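Side-chain contacts in beta-phenylalanine aminotransferase (Variovorax paradoxus, PDB 4AO9), which transfers the amino group of beta-phenylalanine to a keto acid acceptor, probably through its bound pyridoxal-5'-phosphate, as in other class-III aminotransferases: residues C137-Q142 / K337-E342; A245-A250 / R279-T284. One frame throughout, in Å; residues are numbered along the deposited sequence.

Overall arrangement
Contacts 1 and 2 have centres 21 Å apart, and both lie in the large domain, built round a seven-stranded mixed sheet, of this fold type I aminotransferase. Both segments of contact 2 fall, in sequence, between the two segments of contact 1. Contact 1 joins the end of helix 129-139 to the turn between helices 325-337 and 341-365. Contact 2 joins helix 240-253 to the loop that leads into strand 282-286 of the sheet. The two touch where Gln142 CB packs on Arg279 CD at 3.4 Å. Strand 282-286 leads toward Lys287 of the pyridoxal-5'-phosphate pocket. Neither contact lies in that pocket: the side chains of Phe339 and Ser280 are about 14 Å and 13 Å from a bound cofactor.

Contact 1 (C137-Q142 / K337-E342); sequences CERFPQ and KLFTPE
Arg139 reaches across to the backbone of Phe339 with its guanidinium end-on. Its CG lies anti to the backbone N (chi1 -173°), and the chain stays extended as far as NE. This carries the guanidinium away from the helix end to the turn opposite. NH1 gives a hydrogen bond of 2.8 Å to Phe339 O, in the carbonyl plane and on a lone pair. NH2 bonds the same Phe339 O at 3.1 Å, but from above the carbonyl plane and along a more bent path (136° at the hydrogen). Two donors thus grip one oxygen, which lies near the guanidinium plane. That carbonyl belongs to an inverse gamma turn centred on Phe339. The turn links helix 325-337 to helix 341-365, whose N-cap is Thr340; Thr340 OG1 bonds Ala343 N.

Pro341 lies over one face of the guanidinium. Its CD comes to 3.6 Å from Arg139 NH1. The Phe339 ring meets the arginine obliquely, with CD2 at 3.7 Å from Arg139 NH2. The same ring makes an edge-to-face contact with Tyr288 and packs on Leu347. On its own side, Arg139 CG rests 3.7 Å above the ring plane of Phe140, toward the rim.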
loop_
_atom_site.group_PDB
_atom_site.type_symbol
_atom_site.label_atom_id
_atom_site.label_comp_id
_atom_site.label_asym_id
_atom_site.label_seq_id
_atom_site.Cartn_x
_atom_site.Cartn_y
_atom_site.Cartn_z
ATOM N N CYS A 137 -12.939 -15.912 -1.328
ATOM C CA CYS A 137 -14.400 -15.881 -1.285
ATOM C C CYS A 137 -14.963 -17.191 -0.744
ATOM O O CYS A 137 -15.982 -17.190 -0.058
ATOM C CB CYS A 137 -14.981 -15.582 -2.667
ATOM S SG CYS A 137 -14.643 -13.887 -3.238
ATOM N N GLU A 138 -14.305 -18.300 -1.062
ATOM C CA GLU A 138 -14.743 -19.610 -0.564
ATOM C C GLU A 138 -14.458 -19.772 0.922
ATOM O O GLU A 138 -15.254 -20.381 1.649
ATOM C CB GLU A 138 -14.091 -20.738 -1.361
ATOM C CG GLU A 138 -14.658 -20.879 -2.752
ATOM C CD GLU A 138 -13.889 -21.864 -3.633
ATOM O OE1 GLU A 138 -12.767 -22.294 -3.266
ATOM O OE2 GLU A 138 -14.409 -22.173 -4.720
ATOM N N ARG A 139 -13.330 -19.236 1.378
ATOM C CA ARG A 139 -12.931 -19.338 2.774
ATOM C C ARG A 139 -13.755 -18.426 3.674
ATOM O O ARG A 139 -14.035 -18.766 4.824
ATOM C CB ARG A 139 -11.444 -19.009 2.912
ATOM C CG ARG A 139 -10.876 -19.242 4.303
ATOM C CD ARG A 139 -9.372 -19.188 4.251
ATOM N NE ARG A 139 -8.739 -19.351 5.563
ATOM C CZ ARG A 139 -7.599 -20.008 5.754
ATOM N NH1 ARG A 139 -6.984 -20.595 4.729
ATOM N NH2 ARG A 139 -7.076 -20.080 6.970
ATOM N N PHE A 140 -14.137 -17.265 3.140
ATOM C CA PHE A 140 -14.893 -16.273 3.889
ATOM C C PHE A 140 -16.143 -15.919 3.070
ATOM O O PHE A 140 -16.169 -14.920 2.347
ATOM C CB PHE A 140 -14.027 -15.028 4.140
ATOM C CG PHE A 140 -12.687 -15.327 4.772
ATOM C CD1 PHE A 140 -12.588 -15.649 6.123
ATOM C CD2 PHE A 140 -11.518 -15.259 4.019
ATOM C CE1 PHE A 140 -11.354 -15.916 6.714
ATOM C CE2 PHE A 140 -10.276 -15.514 4.605
ATOM C CZ PHE A 140 -10.196 -15.850 5.951
ATOM N N PRO A 141 -17.195 -16.749 3.174
ATOM C CA PRO A 141 -18.335 -16.621 2.263
ATOM C C PRO A 141 -19.149 -15.326 2.379
ATOM O O PRO A 141 -19.963 -15.028 1.492
ATOM C CB PRO A 141 -19.189 -17.852 2.593
ATOM C CG PRO A 141 -18.249 -18.805 3.217
ATOM C CD PRO A 141 -17.291 -17.967 3.999
ATOM N N GLN A 142 -18.932 -14.559 3.447
ATOM C CA GLN A 142 -19.493 -13.206 3.551
ATOM C C GLN A 142 -18.858 -12.252 2.538
ATOM O O GLN A 142 -19.321 -11.119 2.363
ATOM C CB GLN A 142 -19.342 -12.642 4.972
ATOM C CG GLN A 142 -17.898 -12.352 5.393
ATOM C CD GLN A 142 -17.208 -13.532 6.056
ATOM O OE1 GLN A 142 -17.264 -14.671 5.579
ATOM N NE2 GLN A 142 -16.538 -13.255 7.173
ATOM N N LYS A 337 -1.474 -24.671 1.082
ATOM C CA LYS A 337 -0.465 -25.660 1.493
ATOM C C LYS A 337 -0.114 -25.619 2.973
ATOM O O LYS A 337 0.315 -26.639 3.537
ATOM C CB LYS A 337 0.814 -25.532 0.653
ATOM C CG LYS A 337 0.608 -25.782 -0.834
ATOM C CD LYS A 337 1.904 -25.626 -1.614
ATOM C CE LYS A 337 1.683 -25.845 -3.109
ATOM N NZ LYS A 337 2.979 -25.858 -3.851
ATOM N N LEU A 338 -0.284 -24.459 3.606
ATOM C CA LEU A 338 0.202 -24.270 4.968
ATOM C C LEU A 338 -0.863 -23.794 5.938
ATOM O O LEU A 338 -1.231 -24.518 6.856
ATOM C CB LEU A 338 1.399 -23.309 4.982
ATOM C CG LEU A 338 2.652 -23.793 4.252
ATOM C CD1 LEU A 338 3.686 -22.694 4.177
ATOM C CD2 LEU A 338 3.207 -25.030 4.960
ATOM N N PHE A 339 -1.361 -22.577 5.745
ATOM C CA PHE A 339 -2.339 -22.033 6.675
ATOM C C PHE A 339 -3.746 -22.239 6.159
ATOM O O PHE A 339 -4.459 -21.288 5.808
ATOM C CB PHE A 339 -2.065 -20.558 6.973
ATOM C CG PHE A 339 -2.764 -20.051 8.213
ATOM C CD1 PHE A 339 -2.474 -20.594 9.462
ATOM C CD2 PHE A 339 -3.714 -19.037 8.131
ATOM C CE1 PHE A 339 -3.109 -20.130 10.612
ATOM C CE2 PHE A 339 -4.357 -18.567 9.275
ATOM C CZ PHE A 339 -4.049 -19.114 10.521
ATOM N N THR A 340 -4.132 -23.510 6.108
ATOM C CA THR A 340 -5.459 -23.931 5.692
ATOM C C THR A 340 -6.466 -23.596 6.791
ATOM O O THR A 340 -6.068 -23.232 7.898
ATOM C CB THR A 340 -5.461 -25.453 5.496
ATOM O OG1 THR A 340 -5.044 -26.078 6.722
ATOM C CG2 THR A 340 -4.502 -25.843 4.372
ATOM N N PRO A 341 -7.779 -23.701 6.495
ATOM C CA PRO A 341 -8.741 -23.490 7.572
ATOM C C PRO A 341 -8.482 -24.433 8.753
ATOM O O PRO A 341 -8.564 -24.018 9.916
ATOM C CB PRO A 341 -10.077 -23.797 6.893
ATOM C CG PRO A 341 -9.847 -23.372 5.466
ATOM C CD PRO A 341 -8.439 -23.819 5.178
ATOM N N GLU A 342 -8.134 -25.682 8.455
ATOM C CA GLU A 342 -7.818 -26.663 9.492
ATOM C C GLU A 342 -6.624 -26.237 10.352
ATOM O O GLU A 342 -6.664 -26.339 11.580
ATOM C CB GLU A 342 -7.573 -28.037 8.863
ATOM C CG GLU A 342 -8.824 -28.692 8.259
ATOM C CD GLU A 342 -9.304 -28.089 6.925
ATOM O OE1 GLU A 342 -8.542 -27.375 6.226
ATOM O OE2 GLU A 342 -10.478 -28.351 6.571
#

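Contact 2 (A245-A250 / R279-T284); sequences ALRESA and RSDLTT
Arg247 of helix 240-253 meets Asp281 and the backbone of Arg279, just before strand 282-286. This is a helix-to-sheet contact in the large domain of a fold type I aminotransferase. The strand runs parallel to neighbouring strand 256-260 in the central sheet.

The ionic part is a salt bridge. Arg247 approaches end-on and puts two nitrogens on one carboxylate oxygen. NH1 lies 2.9 Å from Asp281 OD2 and comes from above the carboxylate plane. NH2 lies 3.0 Å from Asp281 OD2, which receives it on its syn lone pair. The guanidinium and carboxylate planes stand 85° apart. Asp281 OD2 also accepts from Leu257 N, while Asp281 OD1 forms a salt bridge with Arg301. The two arginines and the amide would be expected to favour the charged carboxylate.

Hydrogen bonding to the backbone adds a second hold. Arg247 NH1 donates to Arg279 O at 2.9 Å, with a nearly straight angle of 166°. NH1 therefore serves both partners, and both lie near the guanidinium plane. The arginine chain bends at chi2 (71°) and again at chi3, which turns its end toward the loop.

Beyond these bonds, Arg247 CD lies 3.2 Å from Arg279 O, and Arg247 NH1 lies 3.8 Å from Ser280 CA. Ser280 OG, in the loop, donates to Leu282 O at the start of the strand at 2.8 Å, from above that carbonyl's plane.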
loop_
_atom_site.group_PDB
_atom_site.type_symbol
_atom_site.label_atom_id
_atom_site.label_comp_id
_atom_site.label_asym_id
_atom_site.label_seq_id
_atom_site.Cartn_x
_atom_site.Cartn_y
_atom_site.Cartn_z
ATOM N N ALA A 245 -25.148 -5.701 18.862
ATOM C CA ALA A 245 -25.748 -4.368 18.905
ATOM C C ALA A 245 -25.327 -3.540 17.690
ATOM O O ALA A 245 -26.136 -2.799 17.136
ATOM C CB ALA A 245 -25.401 -3.649 20.204
ATOM N N LEU A 246 -24.071 -3.684 17.262
ATOM C CA LEU A 246 -23.603 -2.967 16.071
ATOM C C LEU A 246 -24.315 -3.427 14.798
ATOM O O LEU A 246 -24.730 -2.608 13.979
ATOM C CB LEU A 246 -22.084 -3.135 15.914
ATOM C CG LEU A 246 -21.221 -2.629 17.069
ATOM C CD1 LEU A 246 -19.756 -2.657 16.654
ATOM C CD2 LEU A 246 -21.623 -1.232 17.561
ATOM N N ARG A 247 -24.452 -4.740 14.633
ATOM C CA ARG A 247 -25.142 -5.297 13.484
ATOM C C ARG A 247 -26.597 -4.832 13.461
ATOM O O ARG A 247 -27.093 -4.358 12.433
ATOM C CB ARG A 247 -25.027 -6.838 13.479
ATOM C CG ARG A 247 -25.874 -7.560 12.416
ATOM C CD ARG A 247 -25.349 -7.362 10.984
ATOM N NE ARG A 247 -25.742 -6.061 10.428
ATOM C CZ ARG A 247 -25.295 -5.563 9.277
ATOM N NH1 ARG A 247 -24.405 -6.231 8.542
ATOM N NH2 ARG A 247 -25.721 -4.369 8.869
ATOM N N GLU A 248 -27.266 -4.934 14.611
ATOM C CA GLU A 248 -28.668 -4.544 14.674
ATOM C C GLU A 248 -28.881 -3.053 14.421
ATOM O O GLU A 248 -29.785 -2.671 13.675
ATOM C CB GLU A 248 -29.279 -4.957 16.008
ATOM C CG GLU A 248 -29.482 -6.457 16.106
ATOM C CD GLU A 248 -29.916 -6.935 17.486
ATOM O OE1 GLU A 248 -30.179 -6.096 18.382
ATOM O OE2 GLU A 248 -29.979 -8.172 17.668
ATOM N N SER A 249 -28.046 -2.228 15.053
ATOM C CA SER A 249 -28.152 -0.773 14.927
ATOM C C SER A 249 -27.848 -0.307 13.496
ATOM O O SER A 249 -28.575 0.522 12.944
ATOM C CB SER A 249 -27.231 -0.082 15.937
ATOM O OG SER A 249 -27.590 -0.433 17.268
ATOM N N ALA A 250 -26.793 -0.859 12.892
ATOM C CA ALA A 250 -26.458 -0.525 11.516
ATOM C C ALA A 250 -27.620 -0.861 10.581
ATOM O O ALA A 250 -28.030 -0.043 9.770
ATOM C CB ALA A 250 -25.183 -1.238 11.075
ATOM N N ARG A 279 -22.741 -11.354 10.411
ATOM C CA ARG A 279 -22.439 -11.051 9.013
ATOM C C ARG A 279 -22.290 -9.550 8.810
ATOM O O ARG A 279 -23.247 -8.807 9.001
ATOM C CB ARG A 279 -23.546 -11.583 8.094
ATOM C CG ARG A 279 -23.400 -11.175 6.623
ATOM C CD ARG A 279 -22.592 -12.190 5.834
ATOM N NE ARG A 279 -23.420 -13.234 5.225
ATOM C CZ ARG A 279 -23.563 -13.434 3.911
ATOM N NH1 ARG A 279 -22.932 -12.672 3.027
ATOM N NH2 ARG A 279 -24.341 -14.416 3.476
ATOM N N SER A 280 -21.096 -9.109 8.422
ATOM C CA SER A 280 -20.906 -7.714 8.006
ATOM C C SER A 280 -21.189 -7.532 6.514
ATOM O O SER A 280 -21.102 -8.472 5.728
ATOM C CB SER A 280 -19.490 -7.250 8.345
ATOM O OG SER A 280 -18.525 -8.093 7.729
ATOM N N ASP A 281 -21.531 -6.300 6.136
ATOM C CA ASP A 281 -21.764 -5.952 4.737
ATOM C C ASP A 281 -20.490 -5.946 3.903
ATOM O O ASP A 281 -20.522 -6.307 2.721
ATOM C CB ASP A 281 -22.456 -4.599 4.648
ATOM C CG ASP A 281 -23.781 -4.601 5.358
ATOM O OD1 ASP A 281 -24.768 -5.065 4.741
ATOM O OD2 ASP A 281 -23.828 -4.178 6.527
ATOM N N LEU A 282 -19.381 -5.544 4.525
ATOM C CA LEU A 282 -18.042 -5.650 3.935
ATOM C C LEU A 282 -17.097 -6.200 4.985
ATOM O O LEU A 282 -17.360 -6.084 6.197
ATOM C CB LEU A 282 -17.512 -4.293 3.441
ATOM C CG LEU A 282 -18.317 -3.584 2.347
ATOM C CD1 LEU A 282 -17.787 -2.167 2.161
ATOM C CD2 LEU A 282 -18.263 -4.339 1.025
ATOM N N THR A 283 -15.991 -6.770 4.510
ATOM C CA THR A 283 -14.930 -7.285 5.350
ATOM C C THR A 283 -13.612 -6.868 4.717
ATOM O O THR A 283 -13.451 -6.951 3.494
ATOM C CB THR A 283 -14.990 -8.815 5.401
ATOM O OG1 THR A 283 -16.235 -9.204 6.003
ATOM C CG2 THR A 283 -13.829 -9.390 6.223
ATOM N N THR A 284 -12.668 -6.448 5.555
ATOM C CA THR A 284 -11.315 -6.188 5.070
ATOM C C THR A 284 -10.352 -7.249 5.599
ATOM O O THR A 284 -10.540 -7.805 6.692
ATOM C CB THR A 284 -10.844 -4.779 5.420
ATOM O OG1 THR A 284 -10.917 -4.593 6.841
ATOM C CG2 THR A 284 -11.732 -3.736 4.713
#